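Local coordinates for beta-1,4-galactanase (Thielavia heterothallica, PDB 1HJU), which hydrolyses (1->4)-beta-D-galactosidic linkages in type I arabinogalactans, as a glycoside hydrolase of family 53, at residues 2-7 with 289-294; 271-276 with 323-328. One frame throughout, in Å; residues are numbered along the deposited sequence.

Interaction 1 (2-7 with 289-294); sequences LTYRGV and RGVGLF. With SO4 (sulfate ion), chain G.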
loop_
_atom_site.group_PDB
_atom_site.type_symbol
_atom_site.label_atom_id
_atom_site.label_comp_id
_atom_site.label_asym_id
_atom_site.label_seq_id
_atom_site.Cartn_x
_atom_site.Cartn_y
_atom_site.Cartn_z
ATOM N N LEU A 2 -6.518 -7.334 14.160
ATOM C CA LEU A 2 -6.367 -7.022 12.741
ATOM C C LEU A 2 -6.385 -8.266 11.866
ATOM O O LEU A 2 -5.775 -9.278 12.197
ATOM C CB LEU A 2 -5.060 -6.266 12.493
ATOM C CG LEU A 2 -4.985 -4.810 12.951
ATOM C CD1 LEU A 2 -3.583 -4.276 12.705
ATOM C CD2 LEU A 2 -6.014 -3.985 12.202
ATOM N N THR A 3 -7.089 -8.186 10.745
ATOM C CA THR A 3 -7.149 -9.301 9.814
ATOM C C THR A 3 -5.846 -9.353 9.025
ATOM O O THR A 3 -5.295 -10.427 8.790
ATOM C CB THR A 3 -8.303 -9.131 8.821
ATOM O OG1 THR A 3 -9.538 -9.091 9.539
ATOM C CG2 THR A 3 -8.328 -10.285 7.821
ATOM N N TYR A 4 -5.356 -8.184 8.620
ATOM C CA TYR A 4 -4.119 -8.098 7.849
ATOM C C TYR A 4 -3.013 -7.404 8.628
ATOM O O TYR A 4 -3.144 -6.240 9.018
ATOM C CB TYR A 4 -4.364 -7.334 6.545
ATOM C CG TYR A 4 -5.515 -7.880 5.733
ATOM C CD1 TYR A 4 -5.377 -9.050 4.979
ATOM C CD2 TYR A 4 -6.759 -7.251 5.752
ATOM C CE1 TYR A 4 -6.454 -9.577 4.270
ATOM C CE2 TYR A 4 -7.841 -7.772 5.047
ATOM C CZ TYR A 4 -7.681 -8.932 4.310
ATOM O OH TYR A 4 -8.756 -9.448 3.631
ATOM N N ARG A 5 -1.932 -8.135 8.858
ATOM C CA ARG A 5 -0.763 -7.622 9.561
ATOM C C ARG A 5 0.335 -7.750 8.513
ATOM O O ARG A 5 0.889 -8.833 8.324
ATOM C CB ARG A 5 -0.427 -8.501 10.777
ATOM C CG ARG A 5 -1.560 -8.645 11.800
ATOM C CD ARG A 5 -1.072 -9.365 13.061
ATOM N NE ARG A 5 -0.525 -10.686 12.749
ATOM C CZ ARG A 5 -1.265 -11.760 12.497
ATOM N NH1 ARG A 5 -2.589 -11.679 12.533
ATOM N NH2 ARG A 5 -0.683 -12.910 12.180
ATOM N N GLY A 6 0.649 -6.661 7.822
ATOM C CA GLY A 6 1.654 -6.781 6.783
ATOM C C GLY A 6 2.661 -5.679 6.564
ATOM O O GLY A 6 2.763 -4.713 7.320
ATOM N N VAL A 7 3.434 -5.865 5.504
ATOM C CA VAL A 7 4.458 -4.914 5.110
ATOM C C VAL A 7 4.539 -4.950 3.595
ATOM O O VAL A 7 4.141 -5.935 2.961
ATOM C CB VAL A 7 5.853 -5.304 5.669
ATOM C CG1 VAL A 7 5.786 -5.487 7.176
ATOM C CG2 VAL A 7 6.356 -6.580 4.990
ATOM N N ARG A 289 -15.049 -2.002 11.150
ATOM C CA ARG A 289 -14.489 -2.703 9.999
ATOM C C ARG A 289 -13.038 -2.311 9.678
ATOM O O ARG A 289 -12.600 -2.418 8.534
ATOM C CB ARG A 289 -15.377 -2.517 8.755
ATOM C CG ARG A 289 -16.842 -2.926 8.959
ATOM C CD ARG A 289 -17.581 -3.122 7.637
ATOM N NE ARG A 289 -17.280 -4.425 7.046
ATOM C CZ ARG A 289 -17.686 -4.831 5.844
ATOM N NH1 ARG A 289 -18.419 -4.036 5.072
ATOM N NH2 ARG A 289 -17.361 -6.044 5.414
ATOM N N GLY A 290 -12.304 -1.850 10.688
ATOM C CA GLY A 290 -10.902 -1.513 10.489
ATOM C C GLY A 290 -10.199 -2.858 10.536
ATOM O O GLY A 290 -10.163 -3.496 11.586
ATOM N N VAL A 291 -9.623 -3.294 9.423
ATOM C CA VAL A 291 -9.016 -4.617 9.385
ATOM C C VAL A 291 -7.533 -4.794 9.056
ATOM O O VAL A 291 -7.024 -5.910 9.150
ATOM C CB VAL A 291 -9.812 -5.516 8.413
ATOM C CG1 VAL A 291 -11.266 -5.604 8.860
ATOM C CG2 VAL A 291 -9.742 -4.947 7.000
ATOM N N GLY A 292 -6.829 -3.731 8.679
ATOM C CA GLY A 292 -5.427 -3.924 8.346
ATOM C C GLY A 292 -4.449 -2.785 8.545
ATOM O O GLY A 292 -4.828 -1.616 8.621
ATOM N N LEU A 293 -3.173 -3.156 8.621
ATOM C CA LEU A 293 -2.071 -2.216 8.793
ATOM C C LEU A 293 -0.878 -2.778 8.036
ATOM O O LEU A 293 -0.543 -3.949 8.204
ATOM C CB LEU A 293 -1.703 -2.074 10.274
ATOM C CG LEU A 293 -0.453 -1.241 10.594
ATOM C CD1 LEU A 293 -0.623 0.170 10.061
ATOM C CD2 LEU A 293 -0.230 -1.197 12.100
ATOM N N PHE A 294 -0.247 -1.948 7.205
ATOM C CA PHE A 294 0.918 -2.365 6.427
ATOM C C PHE A 294 2.047 -1.347 6.566
ATOM O O PHE A 294 1.859 -0.161 6.291
ATOM C CB PHE A 294 0.578 -2.499 4.939
ATOM C CG PHE A 294 -0.341 -3.646 4.614
ATOM C CD1 PHE A 294 -1.707 -3.555 4.869
ATOM C CD2 PHE A 294 0.157 -4.812 4.035
ATOM C CE1 PHE A 294 -2.564 -4.609 4.554
ATOM C CE2 PHE A 294 -0.691 -5.872 3.718
ATOM C CZ PHE A 294 -2.055 -5.769 3.975
HETATM S S SO4 G . -3.629 -15.003 11.300
HETATM O O1 SO4 G . -4.609 -16.285 11.170
HETATM O O2 SO4 G . -2.946 -14.931 10.029
HETATM O O3 SO4 G . -4.329 -13.934 11.572
HETATM O O4 SO4 G . -2.694 -15.411 12.314
#
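Phe294 lays its ring along Gly6, with CD2 3.7 Å from Gly6 CA and Gly6 N over one ring face, offset toward the rim. Phe294 CZ is 3.8 Å from Tyr4 CB. Glycine suits position 6 because a CB there would run into the ring. Gly292 has a similar reason, since a side chain there would press on Tyr4 CB. At the edge of the Tyr4 ring, in its plane, CG2 of Val291 approaches Tyr4 CE2 to 3.9 Å, while Thr3 CG2 sits over the centre of one face; the phenol OH is hydrogen-bonded to Lys174 NZ. Leu2 CD1 lies 3.8 Å from Leu293 CB, the two side chains crossing at a slant, with Ala281 of helix 270-285 touching both. Arg5, bent at chi3 (-58°), meets a sulfate, probably from the crystallisation liquor, edge-on: NH1 bonds O3 at 3.0 Å and NH2 bonds O4, while NE bonds the carbonyl of Gly40. Between the backbones, Tyr4 N bonds Val291 O (2.9 Å), which Thr3 N reaches weakly; Leu293 N bonds Tyr4 O, and Gly6 N bonds Leu293 O (3.0 Å). Strands 4-8 and 290-296 thus pair in parallel as first and last, the closure characteristic of a (beta/alpha)8 TIM barrel.

Interaction 2 (271-276 with 323-328); sequences EGQTTF and LSSLSV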
loop_
_atom_site.group_PDB
_atom_site.type_symbol
_atom_site.label_atom_id
_atom_site.label_comp_id
_atom_site.label_asym_id
_atom_site.label_seq_id
_atom_site.Cartn_x
_atom_site.Cartn_y
_atom_site.Cartn_z
ATOM N N GLU A 271 12.247 0.677 19.710
ATOM C CA GLU A 271 11.203 0.670 20.738
ATOM C C GLU A 271 10.105 1.651 20.333
ATOM O O GLU A 271 8.911 1.377 20.496
ATOM C CB GLU A 271 11.774 1.085 22.097
ATOM C CG GLU A 271 12.751 0.093 22.725
ATOM C CD GLU A 271 14.045 -0.052 21.940
ATOM O OE1 GLU A 271 14.525 0.956 21.386
ATOM O OE2 GLU A 271 14.591 -1.173 21.890
ATOM N N GLY A 272 10.527 2.795 19.803
ATOM C CA GLY A 272 9.586 3.808 19.365
ATOM C C GLY A 272 8.736 3.322 18.206
ATOM O O GLY A 272 7.541 3.631 18.145
ATOM N N GLN A 273 9.340 2.565 17.289
ATOM C CA GLN A 273 8.602 2.043 16.140
ATOM C C GLN A 273 7.519 1.103 16.637
ATOM O O GLN A 273 6.391 1.111 16.145
ATOM C CB GLN A 273 9.514 1.253 15.203
ATOM C CG GLN A 273 10.599 2.046 14.516
ATOM C CD GLN A 273 11.325 1.204 13.492
ATOM O OE1 GLN A 273 11.744 0.080 13.786
ATOM N NE2 GLN A 273 11.476 1.738 12.281
ATOM N N THR A 274 7.891 0.277 17.608
ATOM C CA THR A 274 6.975 -0.691 18.192
ATOM C C THR A 274 5.758 0.028 18.763
ATOM O O THR A 274 4.620 -0.366 18.515
ATOM C CB THR A 274 7.672 -1.486 19.310
ATOM O OG1 THR A 274 8.725 -2.276 18.740
ATOM C CG2 THR A 274 6.677 -2.399 20.028
ATOM N N THR A 275 6.009 1.092 19.520
ATOM C CA THR A 275 4.940 1.879 20.123
ATOM C C THR A 275 4.042 2.525 19.069
ATOM O O THR A 275 2.817 2.428 19.147
ATOM C CB THR A 275 5.509 2.996 21.020
ATOM O OG1 THR A 275 6.255 2.414 22.095
ATOM C CG2 THR A 275 4.377 3.850 21.595
ATOM N N PHE A 276 4.651 3.186 18.088
ATOM C CA PHE A 276 3.890 3.854 17.033
ATOM C C PHE A 276 3.058 2.876 16.209
ATOM O O PHE A 276 1.864 3.091 15.992
ATOM C CB PHE A 276 4.826 4.617 16.089
ATOM C CG PHE A 276 4.107 5.341 14.983
ATOM C CD1 PHE A 276 3.461 6.550 15.231
ATOM C CD2 PHE A 276 4.050 4.802 13.702
ATOM C CE1 PHE A 276 2.771 7.217 14.214
ATOM C CE2 PHE A 276 3.363 5.457 12.676
ATOM C CZ PHE A 276 2.722 6.667 12.932
ATOM N N LEU A 323 15.409 -5.853 13.123
ATOM C CA LEU A 323 15.482 -5.184 14.416
ATOM C C LEU A 323 14.404 -5.748 15.336
ATOM O O LEU A 323 13.473 -6.415 14.882
ATOM C CB LEU A 323 15.285 -3.674 14.246
ATOM C CG LEU A 323 16.334 -2.948 13.398
ATOM C CD1 LEU A 323 15.993 -1.461 13.331
ATOM C CD2 LEU A 323 17.726 -3.158 14.002
ATOM N N SER A 324 14.531 -5.472 16.629
ATOM C CA SER A 324 13.583 -5.964 17.622
ATOM C C SER A 324 12.155 -5.502 17.361
ATOM O O SER A 324 11.200 -6.147 17.787
ATOM C CB SER A 324 14.012 -5.508 19.018
ATOM O OG SER A 324 13.988 -4.094 19.108
ATOM N N SER A 325 12.011 -4.386 16.653
ATOM C CA SER A 325 10.691 -3.845 16.360
ATOM C C SER A 325 9.851 -4.697 15.405
ATOM O O SER A 325 8.628 -4.562 15.368
ATOM C CB SER A 325 10.826 -2.423 15.802
ATOM O OG SER A 325 11.665 -2.407 14.660
ATOM N N LEU A 326 10.497 -5.576 14.644
ATOM C CA LEU A 326 9.782 -6.425 13.691
ATOM C C LEU A 326 8.755 -7.362 14.340
ATOM O O LEU A 326 7.753 -7.710 13.720
ATOM C CB LEU A 326 10.767 -7.278 12.877
ATOM C CG LEU A 326 10.682 -7.283 11.344
ATOM C CD1 LEU A 326 11.015 -8.682 10.844
ATOM C CD2 LEU A 326 9.304 -6.877 10.856
ATOM N N SER A 327 9.007 -7.785 15.576
ATOM C CA SER A 327 8.095 -8.697 16.267
ATOM C C SER A 327 6.779 -8.034 16.682
ATOM O O SER A 327 5.904 -8.689 17.246
ATOM C CB SER A 327 8.767 -9.264 17.513
ATOM O OG SER A 327 8.981 -8.230 18.456
ATOM N N VAL A 328 6.649 -6.737 16.427
ATOM C CA VAL A 328 5.428 -6.023 16.778
ATOM C C VAL A 328 4.226 -6.655 16.079
ATOM O O VAL A 328 3.109 -6.622 16.593
ATOM C CB VAL A 328 5.513 -4.530 16.373
ATOM C CG1 VAL A 328 5.601 -4.401 14.852
ATOM C CG2 VAL A 328 4.301 -3.776 16.911
HETATM O O HOH W 1 8.872 -5.193 19.305
HETATM O O HOH W 2 11.339 -2.702 19.617
#
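The direct polar link is one hydrogen bond: Ser325 OG donates to Gln273 OE1 at 2.6 Å, with the hydroxyl tilted 18° from the carbonyl plane. Gln273 suits the site because its chain, extended beyond CG (chi2 -173°), carries an amide with both an acceptor and donors, and NE2 turns to the carbonyls of Trp248 and Thr314. Were Gln273 an alanine, the Ser325 hydroxyl and those two carbonyls would probably each lose a partner. The water-mediated links centre on Thr274 OG1, whose hydroxyl serves two waters as well as the carbonyl of Pro270 in its own helix. One water lies 3.0 Å from Thr274 OG1 and donates to Ser324 O. A second, 2.8 Å from Thr274 OG1, reaches Ser324 OG. Here the TIM-barrel helix between strands 240-245 and 290-296 meets a 3-10 turn in the chain that follows the final strand. Within that turn, Ser327 OG bonds back to Ser324 O at 3.1 Å. The packing is modest: Thr274 OG1 rests 3.5 Å from Ser325 CA, and the side chains of Thr274 and Val328 run past each other in opposite directions, CG2 to CG2 4.2 Å. Val328 swings CG2 away from its own N, which brings that methyl 3.8 Å from Thr274 O.

In the fold
Both interactions draw on the last part of the barrel. Helix 270-285 supplies one side of interaction 2 and leads directly into strand 290-296, which in interaction 1 closes the barrel against the first strand. Their centres are 16 Å apart and their nearest atoms about 5 Å, so the two do not touch; helix 270-285 spans the gap, its later turns packing on Leu2 and Leu293. Phe329, next in the chain after Val328, touches Val7 of interaction 1. Only interaction 1 nears the active site: the side chain of Phe294 is about 6 Å from that of the nucleophile Glu245 and about 11 Å from that of the proton donor Glu135. Interaction 2 lies away from both.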